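Local coordinates for putative CRISPR-associated endoribonuclease-like protein Cas6 (Pyrococcus furiosus, PDB 3UFC) that binds CRISPR RNA and, as a paralogue in the Cas6 endoribonuclease family, probably has hydrolase activity acting on ester bonds in antiviral defence, at residues D150-D155 / R203-V208; S132-R137 / N224-K229. One frame throughout, in Å; residues are numbered along the deposited sequence.

Contact 1 (D150-D155 / R203-V208)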
ATOM      1  N   ASP A 150      10.662 -12.453  -5.246  1.00 34.55           N
ATOM      2  CA  ASP A 150       9.684 -12.109  -4.218  1.00 34.03           C
ATOM      3  C   ASP A 150       9.602 -13.178  -3.140  1.00 31.76           C
ATOM      4  O   ASP A 150       9.436 -14.368  -3.429  1.00 31.61           O
ATOM      5  CB  ASP A 150       8.314 -11.891  -4.867  1.00 35.07           C
ATOM      6  CG  ASP A 150       8.327 -10.747  -5.860  1.00 38.29           C
ATOM      7  OD1 ASP A 150       7.403 -10.647  -6.694  1.00 38.74           O
ATOM      8  OD2 ASP A 150       9.275  -9.937  -5.802  1.00 40.35           O
ATOM      9  N   LEU A 151       9.716 -12.739  -1.891  1.00 28.15           N
ATOM     10  CA  LEU A 151       9.683 -13.636  -0.744  1.00 27.41           C
ATOM     11  C   LEU A 151       8.356 -13.586   0.008  1.00 27.56           C
ATOM     12  O   LEU A 151       7.599 -12.622  -0.109  1.00 24.65           O
ATOM     13  CB  LEU A 151      10.820 -13.277   0.216  1.00 26.89           C
ATOM     14  CG  LEU A 151      12.231 -13.327  -0.383  1.00 28.95           C
ATOM     15  CD1 LEU A 151      13.220 -12.683   0.575  1.00 26.63           C
ATOM     16  CD2 LEU A 151      12.619 -14.781  -0.674  1.00 26.68           C
ATOM     17  N   TYR A 152       8.101 -14.641   0.782  1.00 28.29           N
ATOM     18  CA  TYR A 152       6.893 -14.777   1.592  1.00 30.96           C
ATOM     19  C   TYR A 152       7.340 -15.041   3.028  1.00 32.24           C
ATOM     20  O   TYR A 152       8.478 -15.448   3.259  1.00 31.95           O
ATOM     21  CB  TYR A 152       6.054 -15.951   1.097  1.00 30.33           C
ATOM     22  CG  TYR A 152       5.714 -15.884  -0.371  1.00 31.72           C
ATOM     23  CD1 TYR A 152       4.730 -15.018  -0.840  1.00 30.47           C
ATOM     24  CD2 TYR A 152       6.378 -16.690  -1.296  1.00 31.91           C
ATOM     25  CE1 TYR A 152       4.408 -14.959  -2.193  1.00 31.74           C
ATOM     26  CE2 TYR A 152       6.069 -16.637  -2.653  1.00 31.59           C
ATOM     27  CZ  TYR A 152       5.081 -15.773  -3.093  1.00 32.79           C
ATOM     28  OH  TYR A 152       4.746 -15.741  -4.423  1.00 34.64           O
ATOM     29  N   PRO A 153       6.447 -14.829   4.011  1.00 34.23           N
ATOM     30  CA  PRO A 153       6.779 -15.046   5.422  1.00 36.10           C
ATOM     31  C   PRO A 153       7.382 -16.407   5.769  1.00 38.11           C
ATOM     32  O   PRO A 153       8.097 -16.525   6.763  1.00 39.42           O
ATOM     33  CB  PRO A 153       5.446 -14.806   6.130  1.00 37.75           C
ATOM     34  CG  PRO A 153       4.784 -13.793   5.248  1.00 36.09           C
ATOM     35  CD  PRO A 153       5.058 -14.354   3.875  1.00 34.28           C
ATOM     36  N   HIS A 154       7.106 -17.432   4.966  1.00 40.35           N
ATOM     37  CA  HIS A 154       7.662 -18.753   5.256  1.00 42.11           C
ATOM     38  C   HIS A 154       9.082 -18.935   4.727  1.00 41.45           C
ATOM     39  O   HIS A 154       9.711 -19.961   4.973  1.00 43.34           O
ATOM     40  CB  HIS A 154       6.758 -19.872   4.716  1.00 45.16           C
ATOM     41  CG  HIS A 154       6.528 -19.820   3.238  1.00 47.31           C
ATOM     42  ND1 HIS A 154       5.422 -19.218   2.677  1.00 49.58           N
ATOM     43  CD2 HIS A 154       7.252 -20.314   2.205  1.00 48.77           C
ATOM     44  CE1 HIS A 154       5.473 -19.346   1.363  1.00 49.65           C
ATOM     45  NE2 HIS A 154       6.573 -20.007   1.050  1.00 49.69           N
ATOM     46  N   ASP A 155       9.587 -17.935   4.008  1.00 38.94           N
ATOM     47  CA  ASP A 155      10.942 -17.981   3.463  1.00 37.66           C
ATOM     48  C   ASP A 155      11.959 -17.586   4.532  1.00 37.88           C
ATOM     49  O   ASP A 155      11.761 -16.610   5.260  1.00 35.46           O
ATOM     50  CB  ASP A 155      11.063 -17.030   2.269  1.00 37.35           C
ATOM     51  CG  ASP A 155      10.407 -17.575   1.019  1.00 39.47           C
ATOM     52  OD1 ASP A 155       9.700 -16.813   0.324  1.00 37.01           O
ATOM     53  OD2 ASP A 155      10.611 -18.769   0.720  1.00 42.79           O
ATOM     54  N   ARG A 203       4.819 -10.307  -6.638  1.00 27.23           N
ATOM     55  CA  ARG A 203       4.200 -11.257  -5.729  1.00 28.19           C
ATOM     56  C   ARG A 203       4.384 -10.784  -4.300  1.00 26.71           C
ATOM     57  O   ARG A 203       5.473 -10.368  -3.907  1.00 25.81           O
ATOM     58  CB  ARG A 203       4.816 -12.646  -5.913  1.00 31.68           C
ATOM     59  CG  ARG A 203       4.384 -13.337  -7.198  1.00 37.24           C
ATOM     60  CD  ARG A 203       5.265 -14.540  -7.492  1.00 42.52           C
ATOM     61  NE  ARG A 203       6.060 -14.314  -8.694  1.00 47.07           N
ATOM     62  CZ  ARG A 203       5.569 -14.362  -9.927  1.00 46.82           C
ATOM     63  NH1 ARG A 203       4.289 -14.638 -10.119  1.00 49.24           N
ATOM     64  NH2 ARG A 203       6.353 -14.111 -10.965  1.00 46.97           N
ATOM     65  N   GLY A 204       3.304 -10.839  -3.531  1.00 26.88           N
ATOM     66  CA  GLY A 204       3.361 -10.398  -2.150  1.00 25.51           C
ATOM     67  C   GLY A 204       2.489 -11.242  -1.243  1.00 27.90           C
ATOM     68  O   GLY A 204       1.947 -12.276  -1.651  1.00 28.94           O
ATOM     69  N   SER A 205       2.330 -10.786  -0.009  1.00 26.28           N
ATOM     70  CA  SER A 205       1.549 -11.522   0.959  1.00 26.26           C
ATOM     71  C   SER A 205       0.430 -10.717   1.603  1.00 26.31           C
ATOM     72  O   SER A 205       0.650  -9.611   2.101  1.00 23.73           O
ATOM     73  CB  SER A 205       2.469 -12.036   2.071  1.00 28.64           C
ATOM     74  OG  SER A 205       3.584 -12.737   1.543  1.00 31.84           O
ATOM     75  N   LEU A 206      -0.779 -11.265   1.563  1.00 26.57           N
ATOM     76  CA  LEU A 206      -1.898 -10.642   2.249  1.00 28.52           C
ATOM     77  C   LEU A 206      -1.696 -11.365   3.575  1.00 28.29           C
ATOM     78  O   LEU A 206      -1.573 -12.589   3.598  1.00 30.88           O
ATOM     79  CB  LEU A 206      -3.227 -11.024   1.591  1.00 29.57           C
ATOM     80  CG  LEU A 206      -3.532 -10.209   0.326  1.00 30.93           C
ATOM     81  CD1 LEU A 206      -4.821 -10.696  -0.333  1.00 34.35           C
ATOM     82  CD2 LEU A 206      -3.658  -8.735   0.699  1.00 30.91           C
ATOM     83  N   MET A 207      -1.621 -10.636   4.677  1.00 27.24           N
ATOM     84  CA  MET A 207      -1.355 -11.318   5.931  1.00 27.96           C
ATOM     85  C   MET A 207      -1.744 -10.585   7.199  1.00 27.27           C
ATOM     86  O   MET A 207      -1.928  -9.369   7.214  1.00 25.57           O
ATOM     87  CB  MET A 207       0.146 -11.654   5.996  1.00 29.21           C
ATOM     88  CG  MET A 207       1.066 -10.426   5.831  1.00 30.15           C
ATOM     89  SD  MET A 207       2.855 -10.763   5.521  1.00 31.15           S
ATOM     90  CE  MET A 207       3.459 -11.008   7.181  1.00 28.66           C
ATOM     91  N   VAL A 208      -1.882 -11.364   8.264  1.00 27.94           N
ATOM     92  CA  VAL A 208      -2.173 -10.836   9.583  1.00 28.01           C
ATOM     93  C   VAL A 208      -0.967 -11.333  10.366  1.00 28.65           C
ATOM     94  O   VAL A 208      -0.633 -12.520  10.311  1.00 30.67           O
ATOM     95  CB  VAL A 208      -3.470 -11.431  10.182  1.00 28.57           C
ATOM     96  CG1 VAL A 208      -3.628 -10.970  11.627  1.00 27.41           C
ATOM     97  CG2 VAL A 208      -4.671 -10.992   9.356  1.00 26.26           C
TER
HETATM   98  O   HOH W   1       7.753 -12.300  -8.765  1.00 46.53           O
HETATM   99  O   HOH W   2       7.168 -10.402  -1.790  1.00 21.90           O
HETATM  100  O   HOH W   3       5.618 -11.049   1.153  1.00 24.23           O
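The ring of Tyr152 turns its edge toward 203-208, with the carbonyl Gly204 O and the hydroxyl Ser205 OG near the ring plane; Tyr152 CE1 stands 3.7 Å from Gly204 O, so weakly polar ring hydrogens face the oxygens. Beyond the ring, Tyr152 OH lies against the aliphatic part of Arg203, 3.3 Å from Arg203 CD, while the guanidinium is turned 58° from the ring. Next to the tyrosine, the rigid Pro153 sets its CD on Ser205 OG and its CG 3.6 Å from Met207 SD. Methionine suits this place: its flexible thioether chain, bent at chi3 (-84°), brings CE to the same carbon. Helix 158-174 adds Phe158 to the proline.

Asp150 makes the direct polar bond across the contact. Its OD1 accepts a nearly straight bond from Arg203 N (2.6 Å), met from above the carboxylate plane, and also accepts a hydrogen bond from water 1 at 2.7 Å; the same water accepts a weak bond from Arg203 NE. OD2 belongs to a salt bridge with Arg137. A type I turn from Tyr152 to Asp155 ends the segment, and Asp155 OD1 reaches back across it to accept from Tyr152 N at 2.7 Å. Leu151 O reaches strand 200-213 through waters: one beside Arg203 O, another beside Ser205 OG, a hydroxyl small enough to meet both tyrosine edge and water. Thus a carboxylate and waters, rather than paired backbones, join this strand end to the strand.

Contact 2 (S132-R137 / N224-K229)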
ATOM      1  N   SER A 132      -3.193  -3.929   1.634  1.00 22.46           N
ATOM      2  CA  SER A 132      -2.564  -4.151   0.326  1.00 20.58           C
ATOM      3  C   SER A 132      -1.410  -5.119   0.633  1.00 20.55           C
ATOM      4  O   SER A 132      -0.835  -5.072   1.717  1.00 18.61           O
ATOM      5  CB  SER A 132      -2.073  -2.842  -0.326  1.00 18.26           C
ATOM      6  OG  SER A 132      -1.231  -2.067   0.505  1.00 23.38           O
ATOM      7  N   PRO A 133      -1.075  -6.018  -0.311  1.00 21.25           N
ATOM      8  CA  PRO A 133      -0.005  -7.012  -0.133  1.00 21.37           C
ATOM      9  C   PRO A 133       1.375  -6.491   0.244  1.00 18.96           C
ATOM     10  O   PRO A 133       1.832  -5.481  -0.276  1.00 19.19           O
ATOM     11  CB  PRO A 133       0.020  -7.754  -1.477  1.00 23.18           C
ATOM     12  CG  PRO A 133      -1.351  -7.532  -2.043  1.00 24.32           C
ATOM     13  CD  PRO A 133      -1.622  -6.088  -1.677  1.00 21.56           C
ATOM     14  N   ILE A 134       2.036  -7.196   1.157  1.00 19.08           N
ATOM     15  CA  ILE A 134       3.380  -6.822   1.572  1.00 19.33           C
ATOM     16  C   ILE A 134       4.388  -7.495   0.637  1.00 21.71           C
ATOM     17  O   ILE A 134       4.351  -8.713   0.422  1.00 21.42           O
ATOM     18  CB  ILE A 134       3.639  -7.222   3.039  1.00 20.16           C
ATOM     19  CG1 ILE A 134       2.909  -6.239   3.962  1.00 18.63           C
ATOM     20  CG2 ILE A 134       5.141  -7.218   3.342  1.00 19.57           C
ATOM     21  CD1 ILE A 134       3.003  -6.591   5.442  1.00 21.99           C
ATOM     22  N   VAL A 135       5.272  -6.681   0.074  1.00 21.63           N
ATOM     23  CA  VAL A 135       6.289  -7.150  -0.859  1.00 20.99           C
ATOM     24  C   VAL A 135       7.679  -7.073  -0.232  1.00 21.44           C
ATOM     25  O   VAL A 135       8.087  -6.029   0.275  1.00 19.33           O
ATOM     26  CB  VAL A 135       6.287  -6.291  -2.147  1.00 22.07           C
ATOM     27  CG1 VAL A 135       7.373  -6.780  -3.112  1.00 22.69           C
ATOM     28  CG2 VAL A 135       4.911  -6.363  -2.819  1.00 19.52           C
ATOM     29  N   VAL A 136       8.390  -8.194  -0.254  1.00 22.00           N
ATOM     30  CA  VAL A 136       9.745  -8.265   0.281  1.00 22.04           C
ATOM     31  C   VAL A 136      10.541  -9.086  -0.721  1.00 26.08           C
ATOM     32  O   VAL A 136      10.214 -10.246  -0.984  1.00 24.12           O
ATOM     33  CB  VAL A 136       9.791  -8.968   1.655  1.00 22.70           C
ATOM     34  CG1 VAL A 136      11.233  -9.030   2.151  1.00 20.16           C
ATOM     35  CG2 VAL A 136       8.914  -8.215   2.668  1.00 19.44           C
ATOM     36  N   ARG A 137      11.587  -8.489  -1.276  1.00 28.62           N
ATOM     37  CA  ARG A 137      12.378  -9.179  -2.283  1.00 33.42           C
ATOM     38  C   ARG A 137      13.858  -9.324  -1.970  1.00 34.74           C
ATOM     39  O   ARG A 137      14.393  -8.684  -1.064  1.00 33.08           O
ATOM     40  CB  ARG A 137      12.222  -8.461  -3.623  1.00 34.96           C
ATOM     41  CG  ARG A 137      10.779  -8.276  -4.041  1.00 38.86           C
ATOM     42  CD  ARG A 137      10.495  -6.832  -4.398  1.00 43.23           C
ATOM     43  NE  ARG A 137      11.000  -6.452  -5.712  1.00 44.55           N
ATOM     44  CZ  ARG A 137      10.492  -6.880  -6.863  1.00 47.96           C
ATOM     45  NH1 ARG A 137       9.462  -7.711  -6.872  1.00 49.19           N
ATOM     46  NH2 ARG A 137      11.000  -6.459  -8.012  1.00 48.19           N
ATOM     47  N   ASN A 224       3.666   4.439   6.422  1.00 19.20           N
ATOM     48  CA  ASN A 224       4.158   4.364   5.043  1.00 21.50           C
ATOM     49  C   ASN A 224       4.139   2.984   4.401  1.00 19.25           C
ATOM     50  O   ASN A 224       4.631   2.818   3.284  1.00 19.88           O
ATOM     51  CB  ASN A 224       5.583   4.925   4.950  1.00 20.28           C
ATOM     52  CG  ASN A 224       5.658   6.375   5.365  1.00 24.19           C
ATOM     53  OD1 ASN A 224       4.848   7.194   4.933  1.00 22.58           O
ATOM     54  ND2 ASN A 224       6.636   6.704   6.203  1.00 25.21           N
ATOM     55  N   GLY A 225       3.569   2.005   5.098  1.00 19.77           N
ATOM     56  CA  GLY A 225       3.496   0.655   4.574  1.00 18.46           C
ATOM     57  C   GLY A 225       4.715  -0.188   4.938  1.00 20.47           C
ATOM     58  O   GLY A 225       5.801   0.348   5.167  1.00 18.96           O
ATOM     59  N   PHE A 226       4.528  -1.503   5.006  1.00 18.09           N
ATOM     60  CA  PHE A 226       5.616  -2.434   5.314  1.00 20.53           C
ATOM     61  C   PHE A 226       6.135  -2.997   4.006  1.00 18.74           C
ATOM     62  O   PHE A 226       5.358  -3.247   3.088  1.00 18.86           O
ATOM     63  CB  PHE A 226       5.120  -3.600   6.173  1.00 17.66           C
ATOM     64  CG  PHE A 226       5.117  -3.309   7.639  1.00 22.26           C
ATOM     65  CD1 PHE A 226       6.281  -3.455   8.390  1.00 22.12           C
ATOM     66  CD2 PHE A 226       3.959  -2.852   8.266  1.00 20.40           C
ATOM     67  CE1 PHE A 226       6.295  -3.148   9.754  1.00 23.43           C
ATOM     68  CE2 PHE A 226       3.965  -2.543   9.631  1.00 24.10           C
ATOM     69  CZ  PHE A 226       5.139  -2.693  10.372  1.00 22.19           C
ATOM     70  N   GLY A 227       7.445  -3.186   3.917  1.00 20.67           N
ATOM     71  CA  GLY A 227       8.009  -3.761   2.708  1.00 19.15           C
ATOM     72  C   GLY A 227       8.393  -2.788   1.611  1.00 21.14           C
ATOM     73  O   GLY A 227       8.663  -1.616   1.864  1.00 20.79           O
ATOM     74  N   GLU A 228       8.411  -3.291   0.381  1.00 21.74           N
ATOM     75  CA  GLU A 228       8.809  -2.497  -0.778  1.00 23.10           C
ATOM     76  C   GLU A 228       7.645  -2.146  -1.688  1.00 21.04           C
ATOM     77  O   GLU A 228       6.539  -2.666  -1.530  1.00 20.34           O
ATOM     78  CB  GLU A 228       9.845  -3.273  -1.603  1.00 25.99           C
ATOM     79  CG  GLU A 228      11.032  -3.770  -0.802  1.00 33.02           C
ATOM     80  CD  GLU A 228      11.958  -4.647  -1.625  1.00 35.44           C
ATOM     81  OE1 GLU A 228      12.399  -4.188  -2.701  1.00 35.01           O
ATOM     82  OE2 GLU A 228      12.245  -5.785  -1.195  1.00 34.39           O
ATOM     83  N   LYS A 229       7.913  -1.259  -2.644  1.00 20.53           N
ATOM     84  CA  LYS A 229       6.917  -0.835  -3.629  1.00 21.63           C
ATOM     85  C   LYS A 229       5.665  -0.238  -2.994  1.00 20.33           C
ATOM     86  O   LYS A 229       4.598  -0.247  -3.611  1.00 20.22           O
ATOM     87  CB  LYS A 229       6.497  -2.034  -4.485  1.00 23.79           C
ATOM     88  CG  LYS A 229       7.642  -2.782  -5.160  1.00 29.17           C
ATOM     89  CD  LYS A 229       8.355  -1.896  -6.168  1.00 33.62           C
ATOM     90  CE  LYS A 229       9.346  -2.696  -7.004  1.00 38.90           C
ATOM     91  NZ  LYS A 229       9.964  -1.860  -8.073  1.00 41.54           N
TER
HETATM   92  O   HOH W   4       5.093  -3.848   0.439  1.00 17.74           O
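Glu228 lies across Val135 and Arg137 from the glycine-rich loop that follows helix 215-224, the C-terminal signature of the RAMP proteins to which Cas6 belongs; here the loop leads on to strand 237-239 of the second ferredoxin-like domain. Glu228 N donates to Val135 O at 2.8 Å. From there the side chain runs along the other segment. CB and CG pass the same carbonyl oxygen, CG being held beside the backbone N (chi1 -53°), and the chain stays extended beyond it. Glu228 CD then comes 3.8 Å from Arg137 CD. At the tip the two oxygens divide: OE2 accepts from Arg137 N at 2.8 Å on its syn side, though well out of the carboxylate plane, while OE1 lies near the edge of the Arg137 guanidinium, 4.0 Å from Arg137 NE, beyond salt-bridge distance, where the opposite charges probably still attract. A glutamate suits the place because it is long enough to reach the N-H of Arg137, two residues beyond the residue its own backbone binds.

The guanidinium is held from elsewhere, by a salt bridge to Asp150 and a hydrogen bond to His148, and Lys229 CE rests over one face. Gly227, at positive phi (89°), brings its CA to 3.3 Å from Val135 O, an approach suited to a residue without a side chain. Farther back, Ile134 and Phe226 lie side by side, CD1 of the isoleucine against CB of the phenylalanine, while the phenylalanine side chain continues to Phe128 and Tyr211. Between the two backbones, water 4 accepts from Val135 N and donates hydrogen bonds to Phe226 O and Glu228 O, each 2.7 Å away.

Contact 2 is buried near the middle of the chain, whereas contact 1 lies farther out and is partly buried. Both involve the hairpin of strands 136-142 and 145-151: contact 1 fastens the end of its second strand to strand 200-213, contact 2 the start of its first strand to the glycine-rich loop. In each, a carboxylate takes a backbone N-H, but Asp150 belongs to the hairpin and Glu228 to the loop. Waters bridge several polar atoms in contact 1; in contact 2 a water joins three backbone atoms beside apolar packing. Besides their shared salt bridge, a probable backbone bond from Leu151 N to Val136 O ties them, as does Leu206 packing on Pro133.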